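Local structure of periphilin-1 (Homo sapiens, 6SWG) at residues Met48-Leu53 / Ser63-Leu68. The protein probably serves as a subunit of the HUSH gene-silencing complex, its C-terminal domain pairing with a second copy and binding another protein. Residues are numbered along the deposited sequence; the frame is centred on the assembly and turned at random.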
ATOM      1  N   MET B  48       2.934  -3.700  -7.568  1.00 92.36           N
ATOM      2  CA  MET B  48       3.468  -4.692  -6.635  1.00 99.74           C
ATOM      3  C   MET B  48       2.350  -5.572  -6.083  1.00 87.51           C
ATOM      4  O   MET B  48       2.444  -6.814  -6.091  1.00 84.26           O
ATOM      5  CB  MET B  48       4.193  -3.949  -5.510  1.00114.59           C
ATOM      6  CG  MET B  48       4.905  -4.773  -4.467  1.00131.04           C
ATOM      7  SD  MET B  48       5.803  -3.688  -3.280  1.00143.55           S
ATOM      8  CE  MET B  48       7.111  -2.992  -4.280  1.00146.40           C
ATOM      9  N   VAL B  49       1.260  -4.951  -5.632  1.00 82.82           N
ATOM     10  CA  VAL B  49       0.178  -5.744  -5.061  1.00 83.76           C
ATOM     11  C   VAL B  49      -0.415  -6.660  -6.124  1.00 78.93           C
ATOM     12  O   VAL B  49      -0.607  -7.867  -5.894  1.00 76.45           O
ATOM     13  CB  VAL B  49      -0.895  -4.846  -4.428  1.00 81.87           C
ATOM     14  CG1 VAL B  49      -2.157  -5.692  -4.059  1.00 78.55           C
ATOM     15  CG2 VAL B  49      -0.294  -4.166  -3.191  1.00 82.37           C
ATOM     16  N   VAL B  50      -0.659  -6.116  -7.310  1.00 78.13           N
ATOM     17  CA  VAL B  50      -1.288  -6.927  -8.342  1.00 81.32           C
ATOM     18  C   VAL B  50      -0.382  -8.090  -8.758  1.00 85.26           C
ATOM     19  O   VAL B  50      -0.856  -9.215  -8.973  1.00 88.13           O
ATOM     20  CB  VAL B  50      -1.652  -6.042  -9.532  1.00 80.35           C
ATOM     21  CG1 VAL B  50      -1.856  -6.893 -10.773  1.00 81.13           C
ATOM     22  CG2 VAL B  50      -2.869  -5.269  -9.172  1.00 79.09           C
ATOM     23  N   LYS B  51       0.928  -7.863  -8.833  1.00 81.13           N
ATOM     24  CA  LYS B  51       1.836  -8.958  -9.149  1.00 82.76           C
ATOM     25  C   LYS B  51       1.754 -10.077  -8.107  1.00 84.10           C
ATOM     26  O   LYS B  51       1.769 -11.270  -8.443  1.00 83.60           O
ATOM     27  CB  LYS B  51       3.249  -8.414  -9.248  1.00 86.65           C
ATOM     28  CG  LYS B  51       4.293  -9.411  -9.713  1.00 94.95           C
ATOM     29  CD  LYS B  51       5.627  -8.662 -10.008  1.00103.32           C
ATOM     30  CE  LYS B  51       6.717  -9.601 -10.555  1.00108.79           C
ATOM     31  NZ  LYS B  51       6.180 -10.471 -11.692  1.00110.19           N
ATOM     32  N   MET B  52       1.673  -9.731  -6.841  1.00 82.77           N
ATOM     33  CA  MET B  52       1.550 -10.816  -5.864  1.00 84.48           C
ATOM     34  C   MET B  52       0.191 -11.508  -5.954  1.00 78.33           C
ATOM     35  O   MET B  52       0.094 -12.736  -5.845  1.00 74.74           O
ATOM     36  CB  MET B  52       1.749 -10.257  -4.476  1.00 84.04           C
ATOM     37  CG  MET B  52       3.094  -9.632  -4.385  1.00 88.30           C
ATOM     38  SD  MET B  52       3.579  -9.089  -2.735  1.00 96.94           S
ATOM     39  CE  MET B  52       3.563 -10.725  -1.946  1.00 87.35           C
ATOM     40  N   LEU B  53      -0.868 -10.728  -6.185  1.00 79.21           N
ATOM     41  CA  LEU B  53      -2.178 -11.339  -6.329  1.00 79.88           C
ATOM     42  C   LEU B  53      -2.150 -12.365  -7.451  1.00 81.89           C
ATOM     43  O   LEU B  53      -2.539 -13.523  -7.254  1.00 81.26           O
ATOM     44  CB  LEU B  53      -3.255 -10.281  -6.596  1.00 74.72           C
ATOM     45  CG  LEU B  53      -3.516  -9.377  -5.386  1.00 77.08           C
ATOM     46  CD1 LEU B  53      -4.419  -8.218  -5.851  1.00 73.77           C
ATOM     47  CD2 LEU B  53      -4.036 -10.186  -4.170  1.00 75.70           C
ATOM     48  N   SER B  63      -8.436 -10.219 -15.589  1.00102.81           N
ATOM     49  CA  SER B  63      -9.383  -9.220 -15.103  1.00101.88           C
ATOM     50  C   SER B  63      -8.698  -8.260 -14.134  1.00 95.93           C
ATOM     51  O   SER B  63      -8.963  -7.052 -14.159  1.00 97.01           O
ATOM     52  CB  SER B  63     -10.631  -9.853 -14.488  1.00100.27           C
ATOM     53  OG  SER B  63     -10.333 -11.012 -13.798  1.00101.00           O
ATOM     54  N   ILE B  64      -7.742  -8.752 -13.366  1.00 89.10           N
ATOM     55  CA  ILE B  64      -7.028  -7.873 -12.462  1.00 86.12           C
ATOM     56  C   ILE B  64      -6.235  -6.852 -13.249  1.00 87.84           C
ATOM     57  O   ILE B  64      -6.338  -5.640 -12.995  1.00 88.77           O
ATOM     58  CB  ILE B  64      -6.133  -8.719 -11.563  1.00 87.17           C
ATOM     59  CG1 ILE B  64      -6.974  -9.405 -10.496  1.00 90.11           C
ATOM     60  CG2 ILE B  64      -5.100  -7.910 -10.866  1.00 88.80           C
ATOM     61  CD1 ILE B  64      -6.191 -10.396  -9.606  1.00 88.53           C
ATOM     62  N   GLN B  65      -5.560  -7.295 -14.313  1.00 92.09           N
ATOM     63  CA  GLN B  65      -4.826  -6.347 -15.141  1.00 99.26           C
ATOM     64  C   GLN B  65      -5.771  -5.273 -15.616  1.00 93.31           C
ATOM     65  O   GLN B  65      -5.480  -4.073 -15.527  1.00 92.89           O
ATOM     66  CB  GLN B  65      -4.157  -7.050 -16.321  1.00117.54           C
ATOM     67  CG  GLN B  65      -2.834  -7.755 -16.011  1.00131.14           C
ATOM     68  CD  GLN B  65      -1.746  -6.776 -15.519  1.00140.56           C
ATOM     69  OE1 GLN B  65      -1.623  -5.654 -16.019  1.00145.34           O
ATOM     70  NE2 GLN B  65      -0.937  -7.219 -14.573  1.00141.55           N
ATOM     71  N   PHE B  66      -6.951  -5.682 -16.053  1.00 92.70           N
ATOM     72  CA  PHE B  66      -7.902  -4.709 -16.591  1.00 94.99           C
ATOM     73  C   PHE B  66      -8.261  -3.674 -15.539  1.00 88.24           C
ATOM     74  O   PHE B  66      -8.201  -2.465 -15.768  1.00 88.28           O
ATOM     75  CB  PHE B  66      -9.144  -5.450 -17.079  1.00102.97           C
ATOM     76  CG  PHE B  66     -10.203  -4.547 -17.543  1.00110.75           C
ATOM     77  CD1 PHE B  66     -11.230  -4.182 -16.687  1.00112.47           C
ATOM     78  CD2 PHE B  66     -10.150  -4.008 -18.829  1.00113.34           C
ATOM     79  CE1 PHE B  66     -12.209  -3.299 -17.111  1.00116.32           C
ATOM     80  CE2 PHE B  66     -11.119  -3.122 -19.267  1.00116.24           C
ATOM     81  CZ  PHE B  66     -12.151  -2.757 -18.406  1.00117.48           C
ATOM     82  N   ALA B  67      -8.604  -4.157 -14.346  1.00 87.26           N
ATOM     83  CA  ALA B  67      -8.965  -3.261 -13.260  1.00 87.37           C
ATOM     84  C   ALA B  67      -7.785  -2.383 -12.893  1.00 85.24           C
ATOM     85  O   ALA B  67      -7.954  -1.193 -12.615  1.00 85.57           O
ATOM     86  CB  ALA B  67      -9.446  -4.091 -12.071  1.00 87.87           C
ATOM     87  N   LEU B  68      -6.576  -2.940 -12.962  1.00 83.25           N
ATOM     88  CA  LEU B  68      -5.393  -2.130 -12.753  1.00 83.47           C
ATOM     89  C   LEU B  68      -5.376  -0.953 -13.713  1.00 84.58           C
ATOM     90  O   LEU B  68      -5.335   0.220 -13.294  1.00 83.45           O
ATOM     91  CB  LEU B  68      -4.157  -2.977 -12.980  1.00 83.26           C
ATOM     92  CG  LEU B  68      -2.905  -2.129 -12.825  1.00 83.61           C
ATOM     93  CD1 LEU B  68      -2.855  -1.455 -11.492  1.00 81.87           C
ATOM     94  CD2 LEU B  68      -1.684  -3.076 -12.900  1.00 85.74           C
TER
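The side-chain amide of Gln65 faces two kinds of partner: OE1 accepts a weak hydrogen bond from the backbone of the other protein's chain, while NE2 rests 3.9 Å from Val50 CG1 in plain van der Waals contact. The Gln65 chain reaches this position by folding at chi2 (-62°), which turns its amide back toward the helix of Val50 although the residue is rooted on the flank of its own. Val50 is the hub of the contact, because its CG1 methyl meets three residues of 63-68. With CG1 anti to the backbone N (chi1 161°), that methyl lies 3.4 Å from Ile64 CG2 and 4.4 Å from Leu68 CD2. The second methyl, CG2, also approaches Ile64 CG2, so the branched end of the valine straddles one isoleucine methyl as the two side chains pass alongside each other in opposite directions. The pattern illustrates how a helical hairpin closes near its turn: 48-53 on helix 23-56 and 63-68 on helix 61-93 run antiparallel at 170°, their axes 10.6 Å apart, joined by apolar side chains. One helical turn beyond Val50, toward the bend, Leu53 CB meets Ile64 CD1 at 4.2 Å, the longer arm of the isoleucine reaching the base of the leucine. In the other direction, Leu68 also packs on Phe46. Another face of the hairpin belongs to the dimer, where Val49 and Leu53 pack on their counterparts in the second subunit, and Met52 O accepts a hydrogen bond from Asn71 ND2 of that subunit.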